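Catalase (Corynebacterium glutamicum, PDB 4B7H) catalyses the breakdown of hydrogen peroxide to water and oxygen at a heme, carries a bound NADPH, and is inhibited by nitric oxide. Local coordinates at residues Thr119-His124 / Thr191-Asp196; Thr146-Asp151 / Ala187-Tyr192; Gly198-Ser203 / Gln234-Phe239. One frame throughout, in Å; residues are numbered along the deposited sequence.

Contact 1 of 3, residues Thr119-His124 / Thr191-Asp196; sequences TWRDVH and TYLMGD. With NDP (NADPH dihydro-nicotinamide-adenine-dinucleotide phosphate), chain H.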
loop_
_atom_site.group_PDB
_atom_site.type_symbol
_atom_site.label_atom_id
_atom_site.label_comp_id
_atom_site.label_asym_id
_atom_site.label_seq_id
_atom_site.Cartn_x
_atom_site.Cartn_y
_atom_site.Cartn_z
ATOM N N THR A 119 4.538 -24.502 19.313
ATOM C CA THR A 119 4.502 -24.999 20.693
ATOM C C THR A 119 5.282 -24.158 21.707
ATOM O O THR A 119 5.630 -24.641 22.792
ATOM C CB THR A 119 4.907 -26.495 20.798
ATOM O OG1 THR A 119 6.249 -26.672 20.328
ATOM C CG2 THR A 119 3.980 -27.354 19.958
ATOM N N TRP A 120 5.548 -22.897 21.375
ATOM C CA TRP A 120 5.904 -21.942 22.417
ATOM C C TRP A 120 4.717 -21.879 23.384
ATOM O O TRP A 120 3.569 -21.994 22.953
ATOM C CB TRP A 120 6.126 -20.544 21.834
ATOM C CG TRP A 120 7.486 -20.298 21.279
ATOM C CD1 TRP A 120 8.540 -21.166 21.266
ATOM C CD2 TRP A 120 7.948 -19.093 20.660
ATOM N NE1 TRP A 120 9.629 -20.573 20.679
ATOM C CE2 TRP A 120 9.290 -19.303 20.288
ATOM C CE3 TRP A 120 7.351 -17.862 20.374
ATOM C CZ2 TRP A 120 10.052 -18.322 19.648
ATOM C CZ3 TRP A 120 8.108 -16.886 19.734
ATOM C CH2 TRP A 120 9.445 -17.123 19.380
ATOM N N ARG A 121 4.982 -21.695 24.678
ATOM C CA ARG A 121 3.898 -21.445 25.635
ATOM C C ARG A 121 3.154 -20.184 25.214
ATOM O O ARG A 121 3.761 -19.130 25.012
ATOM C CB ARG A 121 4.412 -21.291 27.073
ATOM C CG ARG A 121 3.273 -21.006 28.074
ATOM C CD ARG A 121 3.728 -20.886 29.534
ATOM N NE ARG A 121 4.444 -22.096 29.923
ATOM C CZ ARG A 121 3.865 -23.247 30.261
ATOM N NH1 ARG A 121 2.542 -23.346 30.343
ATOM N NH2 ARG A 121 4.619 -24.300 30.556
ATOM N N ASP A 122 1.841 -20.298 25.063
ATOM C CA ASP A 122 1.039 -19.179 24.599
ATOM C C ASP A 122 -0.418 -19.569 24.660
ATOM O O ASP A 122 -0.751 -20.759 24.698
ATOM C CB ASP A 122 1.382 -18.840 23.141
ATOM C CG ASP A 122 1.318 -17.352 22.849
ATOM O OD1 ASP A 122 0.812 -16.580 23.702
ATOM O OD2 ASP A 122 1.781 -16.948 21.755
ATOM N N VAL A 123 -1.286 -18.565 24.646
ATOM C CA VAL A 123 -2.688 -18.771 24.320
ATOM C C VAL A 123 -2.736 -19.287 22.877
ATOM O O VAL A 123 -1.873 -18.925 22.055
ATOM C CB VAL A 123 -3.467 -17.435 24.430
ATOM C CG1 VAL A 123 -4.870 -17.559 23.859
ATOM C CG2 VAL A 123 -3.507 -16.949 25.880
ATOM N N HIS A 124 -3.720 -20.131 22.562
ATOM C CA HIS A 124 -3.969 -20.482 21.168
ATOM C C HIS A 124 -5.301 -19.962 20.680
ATOM O O HIS A 124 -6.343 -20.145 21.320
ATOM C CB HIS A 124 -3.869 -21.986 20.936
ATOM C CG HIS A 124 -2.485 -22.504 21.114
ATOM N ND1 HIS A 124 -1.628 -22.717 20.057
ATOM C CD2 HIS A 124 -1.784 -22.790 22.235
ATOM C CE1 HIS A 124 -0.465 -23.145 20.520
ATOM N NE2 HIS A 124 -0.537 -23.203 21.839
ATOM N N THR A 191 -2.617 -17.423 35.217
ATOM C CA THR A 191 -2.675 -18.700 35.925
ATOM C C THR A 191 -3.062 -19.835 34.966
ATOM O O THR A 191 -2.475 -20.920 34.999
ATOM C CB THR A 191 -3.647 -18.614 37.110
ATOM O OG1 THR A 191 -3.219 -17.570 37.991
ATOM C CG2 THR A 191 -3.687 -19.925 37.881
ATOM N N TYR A 192 -4.027 -19.568 34.090
ATOM C CA TYR A 192 -4.427 -20.541 33.074
ATOM C C TYR A 192 -3.277 -20.828 32.098
ATOM O O TYR A 192 -2.989 -21.985 31.772
ATOM C CB TYR A 192 -5.653 -19.995 32.342
ATOM C CG TYR A 192 -6.406 -20.930 31.424
ATOM C CD1 TYR A 192 -5.973 -21.156 30.120
ATOM C CD2 TYR A 192 -7.596 -21.528 31.835
ATOM C CE1 TYR A 192 -6.684 -21.988 29.262
ATOM C CE2 TYR A 192 -8.317 -22.359 30.979
ATOM C CZ TYR A 192 -7.852 -22.583 29.697
ATOM O OH TYR A 192 -8.578 -23.399 28.855
ATOM N N LEU A 193 -2.622 -19.762 31.643
ATOM C CA LEU A 193 -1.520 -19.848 30.683
ATOM C C LEU A 193 -0.318 -20.625 31.230
ATOM O O LEU A 193 0.349 -21.375 30.505
ATOM C CB LEU A 193 -1.072 -18.439 30.283
ATOM C CG LEU A 193 0.208 -18.322 29.449
ATOM C CD1 LEU A 193 0.038 -18.919 28.049
ATOM C CD2 LEU A 193 0.673 -16.870 29.384
ATOM N N MET A 194 -0.023 -20.421 32.511
ATOM C CA MET A 194 1.176 -21.002 33.100
ATOM C C MET A 194 0.967 -22.457 33.526
ATOM O O MET A 194 1.916 -23.138 33.913
ATOM C CB MET A 194 1.646 -20.146 34.280
ATOM C CG MET A 194 2.214 -18.803 33.847
ATOM S SD MET A 194 3.795 -18.987 33.013
ATOM C CE MET A 194 3.847 -17.467 32.064
ATOM N N GLY A 195 -0.272 -22.935 33.441
ATOM C CA GLY A 195 -0.576 -24.319 33.763
ATOM C C GLY A 195 -0.393 -25.222 32.555
ATOM O O GLY A 195 0.206 -24.818 31.546
ATOM N N ASP A 196 -0.905 -26.445 32.646
ATOM C CA ASP A 196 -0.722 -27.420 31.580
ATOM C C ASP A 196 -1.268 -26.903 30.253
ATOM O O ASP A 196 -0.710 -27.195 29.193
ATOM C CB ASP A 196 -1.426 -28.739 31.910
ATOM C CG ASP A 196 -0.809 -29.477 33.084
ATOM O OD1 ASP A 196 0.304 -29.134 33.532
ATOM O OD2 ASP A 196 -1.443 -30.440 33.545
HETATM P PA NDP H . -16.023 -26.255 37.521
HETATM O O1A NDP H . -15.482 -27.332 38.386
HETATM O O2A NDP H . -17.449 -26.472 37.148
HETATM O O5B NDP H . -15.119 -26.176 36.201
HETATM C C5B NDP H . -13.716 -26.150 36.299
HETATM C C4B NDP H . -13.184 -26.012 34.882
HETATM O O4B NDP H . -11.766 -25.943 34.923
HETATM C C3B NDP H . -13.577 -27.215 34.024
HETATM O O3B NDP H . -13.998 -26.776 32.746
HETATM C C2B NDP H . -12.278 -27.997 33.956
HETATM O O2B NDP H . -12.143 -28.856 32.840
HETATM C C1B NDP H . -11.269 -26.858 33.976
HETATM N N9A NDP H . -9.883 -27.308 34.208
HETATM C C8A NDP H . -9.467 -28.534 34.665
HETATM N N7A NDP H . -8.115 -28.547 34.708
HETATM C C5A NDP H . -7.658 -27.345 34.278
HETATM C C6A NDP H . -6.373 -26.828 34.123
HETATM N N6A NDP H . -5.321 -27.647 34.091
HETATM N N1A NDP H . -6.221 -25.540 33.666
HETATM C C2A NDP H . -7.325 -24.773 33.353
HETATM N N3A NDP H . -8.596 -25.292 33.505
HETATM C C4A NDP H . -8.759 -26.559 33.960
HETATM O O3 NDP H . -15.795 -24.841 38.277
HETATM P PN NDP H . -16.227 -23.395 37.699
HETATM O O1N NDP H . -16.883 -23.530 36.368
HETATM O O2N NDP H . -16.912 -22.694 38.811
HETATM O O5D NDP H . -14.813 -22.654 37.484
HETATM C C5D NDP H . -13.782 -22.800 38.442
HETATM C C4D NDP H . -12.476 -22.312 37.849
HETATM O O4D NDP H . -12.151 -23.122 36.738
HETATM C C3D NDP H . -12.599 -20.888 37.330
HETATM O O3D NDP H . -12.224 -19.941 38.320
HETATM C C2D NDP H . -11.681 -20.889 36.120
HETATM O O2D NDP H . -10.397 -20.484 36.507
HETATM C C1D NDP H . -11.589 -22.348 35.686
HETATM N N1N NDP H . -12.319 -22.593 34.423
HETATM C C2N NDP H . -13.588 -22.108 34.292
HETATM C C3N NDP H . -14.339 -22.300 33.143
HETATM C C7N NDP H . -15.712 -21.712 33.094
HETATM O O7N NDP H . -16.231 -21.333 31.853
HETATM N N7N NDP H . -16.401 -21.537 34.217
HETATM C C4N NDP H . -13.806 -23.065 31.950
HETATM C C5N NDP H . -12.408 -23.553 32.198
HETATM C C6N NDP H . -11.740 -23.299 33.397
HETATM P P2B NDP H . -12.539 -30.419 32.950
HETATM O O1X NDP H . -11.759 -31.017 34.102
HETATM O O2X NDP H . -14.031 -30.511 33.189
HETATM O O3X NDP H . -12.163 -31.064 31.628
HETATM O O HOH W 1 2.976 -26.510 30.361
#
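Arg121 sets one nitrogen, NH1, against two backbone carbonyls, Leu193 O and Gly195 O, where helix 187-194 runs out. NH1 donates to Leu193 O at 3.0 Å, a bond of fair straightness (152° at the hydrogen) that lies in the carbonyl plane and close to the guanidinium plane. The same NH1 reaches Gly195 O, also at the edge of the guanidinium, but there the angle falls to 135° and the bond is weak. Met194 O sits instead over one face of the group. The chain runs extended through chi2 and bends at chi3 (-56°), which turns the guanidinium onto the helix end. This is a basic side chain closing a helix C terminus, brought there by the connection between strands 100-108 and 125-132 of the catalase beta-barrel; its charge would be expected to suit the negative end of the helix dipole. NH2 forms a salt bridge with Asp241 and also donates to a water, 2.8 Å away, which makes a weak bond to Gly195 O. Nearer the backbone of the arginine, Leu193 supplies the apolar half of the contact. Its CD1 touches Arg121 CG and presses on the loop backbone, 3.5 Å from Asp122 C and close to Val123 N. Met194 crosses the arginine at about a right angle, SD 4.0 Å from Arg121 CD, while its own carbonyl accepts from Asn475 in helix 466-479.

Contact 2 of 3, residues Thr146-Asp151 / Ala187-Tyr192; sequences TFFLRD and AHQVTY. With NDP (NADPH dihydro-nicotinamide-adenine-dinucleotide phosphate), chain H.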
loop_
_atom_site.group_PDB
_atom_site.type_symbol
_atom_site.label_atom_id
_atom_site.label_comp_id
_atom_site.label_asym_id
_atom_site.label_seq_id
_atom_site.Cartn_x
_atom_site.Cartn_y
_atom_site.Cartn_z
ATOM N N THR A 146 -11.302 -17.138 29.350
ATOM C CA THR A 146 -11.073 -15.798 29.880
ATOM C C THR A 146 -9.915 -15.124 29.128
ATOM O O THR A 146 -9.471 -15.634 28.102
ATOM C CB THR A 146 -10.858 -15.862 31.425
ATOM O OG1 THR A 146 -10.809 -14.545 31.978
ATOM C CG2 THR A 146 -9.588 -16.635 31.781
ATOM N N PHE A 147 -9.444 -13.975 29.603
ATOM C CA PHE A 147 -8.317 -13.299 28.956
ATOM C C PHE A 147 -7.651 -12.356 29.948
ATOM O O PHE A 147 -8.128 -12.203 31.076
ATOM C CB PHE A 147 -8.783 -12.545 27.711
ATOM C CG PHE A 147 -7.686 -12.268 26.704
ATOM C CD1 PHE A 147 -7.066 -13.311 26.032
ATOM C CD2 PHE A 147 -7.316 -10.963 26.398
ATOM C CE1 PHE A 147 -6.065 -13.065 25.083
ATOM C CE2 PHE A 147 -6.319 -10.707 25.454
ATOM C CZ PHE A 147 -5.702 -11.761 24.790
ATOM N N PHE A 148 -6.570 -11.713 29.507
ATOM C CA PHE A 148 -5.664 -10.981 30.385
ATOM C C PHE A 148 -6.168 -9.616 30.847
ATOM O O PHE A 148 -5.619 -9.056 31.800
ATOM C CB PHE A 148 -4.329 -10.727 29.674
ATOM C CG PHE A 148 -3.621 -11.972 29.198
ATOM C CD1 PHE A 148 -2.701 -12.621 30.016
ATOM C CD2 PHE A 148 -3.831 -12.456 27.907
ATOM C CE1 PHE A 148 -2.019 -13.755 29.564
ATOM C CE2 PHE A 148 -3.149 -13.590 27.450
ATOM C CZ PHE A 148 -2.244 -14.230 28.279
ATOM N N LEU A 149 -7.158 -9.056 30.148
ATOM C CA LEU A 149 -7.521 -7.648 30.349
ATOM C C LEU A 149 -9.015 -7.447 30.249
ATOM O O LEU A 149 -9.719 -8.302 29.702
ATOM C CB LEU A 149 -6.849 -6.759 29.300
ATOM C CG LEU A 149 -5.326 -6.783 29.178
ATOM C CD1 LEU A 149 -4.914 -6.118 27.874
ATOM C CD2 LEU A 149 -4.662 -6.110 30.385
ATOM N N ARG A 150 -9.500 -6.319 30.772
ATOM C CA ARG A 150 -10.921 -5.978 30.677
ATOM C C ARG A 150 -11.167 -4.642 29.978
ATOM O O ARG A 150 -12.288 -4.116 29.989
ATOM C CB ARG A 150 -11.597 -6.007 32.061
ATOM C CG ARG A 150 -11.058 -4.993 33.069
ATOM C CD ARG A 150 -11.738 -5.146 34.436
ATOM N NE ARG A 150 -11.385 -6.414 35.081
ATOM C CZ ARG A 150 -10.522 -6.559 36.088
ATOM N NH1 ARG A 150 -9.895 -5.506 36.611
ATOM N NH2 ARG A 150 -10.296 -7.771 36.580
ATOM N N ASP A 151 -10.137 -4.096 29.344
ATOM C CA ASP A 151 -10.327 -2.860 28.601
ATOM C C ASP A 151 -9.393 -2.837 27.403
ATOM O O ASP A 151 -8.185 -3.047 27.540
ATOM C CB ASP A 151 -10.085 -1.659 29.522
ATOM C CG ASP A 151 -10.734 -0.390 29.017
ATOM O OD1 ASP A 151 -10.538 -0.074 27.826
ATOM O OD2 ASP A 151 -11.430 0.298 29.808
ATOM N N ALA A 187 -4.161 -11.707 36.251
ATOM C CA ALA A 187 -3.877 -12.890 37.060
ATOM C C ALA A 187 -4.684 -14.131 36.669
ATOM O O ALA A 187 -4.154 -15.241 36.670
ATOM C CB ALA A 187 -4.027 -12.580 38.539
ATOM N N HIS A 188 -5.958 -13.958 36.329
ATOM C CA HIS A 188 -6.755 -15.124 35.963
ATOM C C HIS A 188 -6.164 -15.838 34.756
ATOM O O HIS A 188 -5.880 -17.043 34.808
ATOM C CB HIS A 188 -8.218 -14.753 35.699
ATOM C CG HIS A 188 -9.138 -15.933 35.692
ATOM N ND1 HIS A 188 -10.499 -15.818 35.518
ATOM C CD2 HIS A 188 -8.889 -17.256 35.841
ATOM C CE1 HIS A 188 -11.049 -17.020 35.560
ATOM N NE2 HIS A 188 -10.094 -17.910 35.763
ATOM N N GLN A 189 -5.944 -15.097 33.677
ATOM C CA GLN A 189 -5.450 -15.730 32.465
ATOM C C GLN A 189 -3.996 -16.188 32.581
ATOM O O GLN A 189 -3.623 -17.214 32.006
ATOM C CB GLN A 189 -5.632 -14.827 31.243
ATOM C CG GLN A 189 -5.040 -15.424 29.977
ATOM C CD GLN A 189 -5.639 -16.773 29.624
ATOM O OE1 GLN A 189 -6.787 -17.061 29.958
ATOM N NE2 GLN A 189 -4.870 -17.600 28.920
ATOM N N VAL A 190 -3.173 -15.455 33.329
ATOM C CA VAL A 190 -1.790 -15.892 33.492
ATOM C C VAL A 190 -1.727 -17.228 34.244
ATOM O O VAL A 190 -0.918 -18.099 33.907
ATOM C CB VAL A 190 -0.905 -14.809 34.140
ATOM C CG1 VAL A 190 0.492 -15.338 34.382
ATOM C CG2 VAL A 190 -0.846 -13.581 33.237
ATOM N N THR A 191 -2.617 -17.423 35.217
ATOM C CA THR A 191 -2.675 -18.700 35.925
ATOM C C THR A 191 -3.062 -19.835 34.966
ATOM O O THR A 191 -2.475 -20.920 34.999
ATOM C CB THR A 191 -3.647 -18.614 37.110
ATOM O OG1 THR A 191 -3.219 -17.570 37.991
ATOM C CG2 THR A 191 -3.687 -19.925 37.881
ATOM N N TYR A 192 -4.027 -19.568 34.090
ATOM C CA TYR A 192 -4.427 -20.541 33.074
ATOM C C TYR A 192 -3.277 -20.828 32.098
ATOM O O TYR A 192 -2.989 -21.985 31.772
ATOM C CB TYR A 192 -5.653 -19.995 32.342
ATOM C CG TYR A 192 -6.406 -20.930 31.424
ATOM C CD1 TYR A 192 -5.973 -21.156 30.120
ATOM C CD2 TYR A 192 -7.596 -21.528 31.835
ATOM C CE1 TYR A 192 -6.684 -21.988 29.262
ATOM C CE2 TYR A 192 -8.317 -22.359 30.979
ATOM C CZ TYR A 192 -7.852 -22.583 29.697
ATOM O OH TYR A 192 -8.578 -23.399 28.855
HETATM P PA NDP H . -16.023 -26.255 37.521
HETATM O O1A NDP H . -15.482 -27.332 38.386
HETATM O O2A NDP H . -17.449 -26.472 37.148
HETATM O O5B NDP H . -15.119 -26.176 36.201
HETATM C C5B NDP H . -13.716 -26.150 36.299
HETATM C C4B NDP H . -13.184 -26.012 34.882
HETATM O O4B NDP H . -11.766 -25.943 34.923
HETATM C C3B NDP H . -13.577 -27.215 34.024
HETATM O O3B NDP H . -13.998 -26.776 32.746
HETATM C C2B NDP H . -12.278 -27.997 33.956
HETATM O O2B NDP H . -12.143 -28.856 32.840
HETATM C C1B NDP H . -11.269 -26.858 33.976
HETATM N N9A NDP H . -9.883 -27.308 34.208
HETATM C C8A NDP H . -9.467 -28.534 34.665
HETATM N N7A NDP H . -8.115 -28.547 34.708
HETATM C C5A NDP H . -7.658 -27.345 34.278
HETATM C C6A NDP H . -6.373 -26.828 34.123
HETATM N N6A NDP H . -5.321 -27.647 34.091
HETATM N N1A NDP H . -6.221 -25.540 33.666
HETATM C C2A NDP H . -7.325 -24.773 33.353
HETATM N N3A NDP H . -8.596 -25.292 33.505
HETATM C C4A NDP H . -8.759 -26.559 33.960
HETATM O O3 NDP H . -15.795 -24.841 38.277
HETATM P PN NDP H . -16.227 -23.395 37.699
HETATM O O1N NDP H . -16.883 -23.530 36.368
HETATM O O2N NDP H . -16.912 -22.694 38.811
HETATM O O5D NDP H . -14.813 -22.654 37.484
HETATM C C5D NDP H . -13.782 -22.800 38.442
HETATM C C4D NDP H . -12.476 -22.312 37.849
HETATM O O4D NDP H . -12.151 -23.122 36.738
HETATM C C3D NDP H . -12.599 -20.888 37.330
HETATM O O3D NDP H . -12.224 -19.941 38.320
HETATM C C2D NDP H . -11.681 -20.889 36.120
HETATM O O2D NDP H . -10.397 -20.484 36.507
HETATM C C1D NDP H . -11.589 -22.348 35.686
HETATM N N1N NDP H . -12.319 -22.593 34.423
HETATM C C2N NDP H . -13.588 -22.108 34.292
HETATM C C3N NDP H . -14.339 -22.300 33.143
HETATM C C7N NDP H . -15.712 -21.712 33.094
HETATM O O7N NDP H . -16.231 -21.333 31.853
HETATM N N7N NDP H . -16.401 -21.537 34.217
HETATM C C4N NDP H . -13.806 -23.065 31.950
HETATM C C5N NDP H . -12.408 -23.553 32.198
HETATM C C6N NDP H . -11.740 -23.299 33.397
HETATM P P2B NDP H . -12.539 -30.419 32.950
HETATM O O1X NDP H . -11.759 -31.017 34.102
HETATM O O2X NDP H . -14.031 -30.511 33.189
HETATM O O3X NDP H . -12.163 -31.064 31.628
HETATM O O HOH W 2 -6.972 -12.412 33.603
#
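Gln189 lays its CG over the centre of the Phe148 ring, 3.4 Å from the centroid and 9° off the normal, a CH-pi contact. Together they join the loop after strand 135-142 of the catalase beta-barrel to helix 187-194, which carries the NADPH-binding His188 and Tyr192. Beyond CG, a bend at chi2 (59°) carries the amide off toward Thr146, and OE1 ends 3.4 Å from Thr146 CG2 while accepting its hydrogen bond from Thr144 OG1. The in-plane edge of the same phenyl ring meets Val190 CG2, 3.8 Å from Phe148 CD1, so two successive helix residues hold the ring at face and edge. A second CH-pi contact forms one residue earlier on the helix: Thr146 CG2 stands above the imidazole of His188, 3.9 Å from its centroid. The ND1 of that imidazole is hydrogen-bonded to Thr294 O. Phe147, whose side chain leaves the backbone away from the helix, packs against the heme, so the loop meets both the heme, through Phe147, and the NADPH-binding helix. Backbone to backbone, the two segments are bridged by a water, which donates to Phe147 O at 2.8 Å and accepts from Gln189 N. On the nicotinamide ribose, His188 NE2 and NADPH O2D lie 2.7 Å apart in a nearly straight hydrogen bond.

Contact 3 of 3, residues Gly198-Ser203 / Gln234-Phe239; sequences GTPKTS and QGWDCF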
loop_
_atom_site.group_PDB
_atom_site.type_symbol
_atom_site.label_atom_id
_atom_site.label_comp_id
_atom_site.label_asym_id
_atom_site.label_seq_id
_atom_site.Cartn_x
_atom_site.Cartn_y
_atom_site.Cartn_z
ATOM N N GLY A 198 -1.234 -24.105 28.848
ATOM C CA GLY A 198 -0.366 -23.221 28.090
ATOM C C GLY A 198 0.352 -23.938 26.965
ATOM O O GLY A 198 0.838 -23.289 26.038
ATOM N N THR A 199 0.419 -25.270 27.041
ATOM C CA THR A 199 1.119 -26.064 26.038
ATOM C C THR A 199 0.324 -27.283 25.556
ATOM O O THR A 199 0.759 -28.418 25.743
ATOM C CB THR A 199 2.518 -26.518 26.543
ATOM O OG1 THR A 199 2.387 -27.189 27.806
ATOM C CG2 THR A 199 3.446 -25.323 26.726
ATOM N N PRO A 200 -0.823 -27.050 24.897
ATOM C CA PRO A 200 -1.571 -28.179 24.335
ATOM C C PRO A 200 -0.749 -28.841 23.228
ATOM O O PRO A 200 -0.039 -28.133 22.505
ATOM C CB PRO A 200 -2.819 -27.521 23.727
ATOM C CG PRO A 200 -2.756 -26.057 24.084
ATOM C CD PRO A 200 -1.336 -25.751 24.426
ATOM N N LYS A 201 -0.845 -30.158 23.073
ATOM C CA LYS A 201 -0.012 -30.836 22.081
ATOM C C LYS A 201 -0.395 -30.464 20.650
ATOM O O LYS A 201 0.482 -30.292 19.795
ATOM C CB LYS A 201 -0.058 -32.357 22.250
ATOM C CG LYS A 201 0.560 -32.847 23.545
ATOM C CD LYS A 201 0.660 -34.362 23.569
ATOM C CE LYS A 201 1.241 -34.839 24.895
ATOM N NZ LYS A 201 1.547 -36.295 24.888
ATOM N N THR A 202 -1.695 -30.369 20.384
ATOM C CA THR A 202 -2.182 -30.127 19.032
ATOM C C THR A 202 -3.333 -29.135 19.055
ATOM O O THR A 202 -3.825 -28.744 20.125
ATOM C CB THR A 202 -2.713 -31.420 18.360
ATOM O OG1 THR A 202 -4.007 -31.728 18.891
ATOM C CG2 THR A 202 -1.772 -32.608 18.577
ATOM N N SER A 203 -3.780 -28.743 17.868
ATOM C CA SER A 203 -4.983 -27.932 17.754
ATOM C C SER A 203 -6.249 -28.724 18.032
ATOM O O SER A 203 -7.287 -28.141 18.358
ATOM C CB SER A 203 -5.086 -27.339 16.357
ATOM O OG SER A 203 -3.996 -26.491 16.090
ATOM N N GLN A 234 -11.585 -34.995 21.156
ATOM C CA GLN A 234 -10.271 -35.629 21.205
ATOM C C GLN A 234 -9.678 -35.559 22.616
ATOM O O GLN A 234 -8.805 -36.360 22.974
ATOM C CB GLN A 234 -9.330 -34.972 20.190
ATOM C CG GLN A 234 -9.746 -35.184 18.728
ATOM C CD GLN A 234 -11.013 -34.435 18.323
ATOM O OE1 GLN A 234 -11.979 -35.044 17.853
ATOM N NE2 GLN A 234 -11.012 -33.113 18.494
ATOM N N GLY A 235 -10.170 -34.603 23.405
ATOM C CA GLY A 235 -9.744 -34.406 24.782
ATOM C C GLY A 235 -8.554 -33.469 24.897
ATOM O O GLY A 235 -7.714 -33.428 23.994
ATOM N N TRP A 236 -8.474 -32.720 25.999
ATOM C CA TRP A 236 -7.272 -31.947 26.309
ATOM C C TRP A 236 -6.090 -32.903 26.420
ATOM O O TRP A 236 -6.179 -33.948 27.072
ATOM C CB TRP A 236 -7.422 -31.182 27.627
ATOM C CG TRP A 236 -8.126 -29.851 27.516
ATOM C CD1 TRP A 236 -9.427 -29.587 27.827
ATOM C CD2 TRP A 236 -7.552 -28.598 27.093
ATOM N NE1 TRP A 236 -9.703 -28.255 27.608
ATOM C CE2 TRP A 236 -8.570 -27.626 27.162
ATOM C CE3 TRP A 236 -6.277 -28.209 26.667
ATOM C CZ2 TRP A 236 -8.355 -26.286 26.824
ATOM C CZ3 TRP A 236 -6.063 -26.872 26.335
ATOM C CH2 TRP A 236 -7.101 -25.932 26.403
ATOM N N ASP A 237 -4.983 -32.546 25.783
ATOM C CA ASP A 237 -3.753 -33.320 25.878
ATOM C C ASP A 237 -2.608 -32.316 25.817
ATOM O O ASP A 237 -2.508 -31.560 24.848
ATOM C CB ASP A 237 -3.674 -34.317 24.718
ATOM C CG ASP A 237 -2.581 -35.346 24.897
ATOM O OD1 ASP A 237 -1.977 -35.402 25.990
ATOM O OD2 ASP A 237 -2.332 -36.110 23.939
ATOM N N CYS A 238 -1.766 -32.281 26.850
ATOM C CA CYS A 238 -0.775 -31.214 26.982
ATOM C C CYS A 238 0.645 -31.730 27.134
ATOM O O CYS A 238 0.875 -32.735 27.815
ATOM C CB CYS A 238 -1.105 -30.316 28.187
ATOM S SG CYS A 238 -2.754 -29.594 28.170
ATOM N N PHE A 239 1.590 -31.020 26.513
ATOM C CA PHE A 239 3.015 -31.217 26.763
ATOM C C PHE A 239 3.348 -30.642 28.126
ATOM O O PHE A 239 2.636 -29.772 28.631
ATOM C CB PHE A 239 3.849 -30.447 25.738
ATOM C CG PHE A 239 3.841 -31.047 24.365
ATOM C CD1 PHE A 239 4.163 -32.383 24.165
ATOM C CD2 PHE A 239 3.538 -30.256 23.261
ATOM C CE1 PHE A 239 4.153 -32.928 22.884
ATOM C CE2 PHE A 239 3.526 -30.793 21.982
ATOM C CZ PHE A 239 3.838 -32.127 21.794
#
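Thr199 and Phe239 are joined by two hydrogen bonds at the tight end of this contact, next to a single beta bridge between two loops. Pro200 and Cys238 form its non-hydrogen-bonded antiparallel pair, flanked by Phe239 N to Thr199 O, at 2.8 Å, and by Lys201 N to Asp237 O, almost straight at 172°. Segment 234-239 follows strand 223-232 of the catalase barrel, and 198-203 comes after helix 187-194. Thr199 OG1 adds a bond of 2.7 Å to Phe239 O, coming from above the carbonyl plane. The chi1 of 54° tucks that hydroxyl between the backbone N and carbonyl carbon of its own residue, where it can reach the other segment. Equally close is the Lys201 chain where it runs across Phe239, its CG over the ring centre, 3.5 Å from the centroid and 7° off the normal, in a CH-pi contact. Pro200 CG also rests at the edge of the Trp236 indole, which makes a cation-pi contact with Arg197, close to NADPH. The partly exposed side is looser. There the end of the extended Lys201 chain passes the Asp237 carboxylate, the two side chains meeting at a slant. The aliphatic part makes the closer approach, with CE 3.4 Å from Asp237 OD1, whereas the salt bridge from Lys201 NZ to that same oxygen is long, at 3.8 Å.

How the contacts relate
From the N terminus, the loop 119-124 opens contact 1 and, after strands 125-132 and 135-142, the loop 146-151 opens contact 2. Both close on helix 187-194, contact 2 on its beginning and contact 1 on its C-terminal end, so contact 2 nests inside contact 1 except for the shared Thr191 and Tyr192. Contact 3 follows in series, closing the excursion through strands 208-209, 214-217 and 223-232. The three still touch in space: Val123 CG2 packs on Phe148 CE2 at 3.7 Å, and Tyr192 OH lies 3.5 Å from Trp236 CZ2. Contacts 1 and 2 tie helix 187-194 to two loops that adjoin barrel strands, and contact 3 ties the chain after the helix to the loop following strand 223-232.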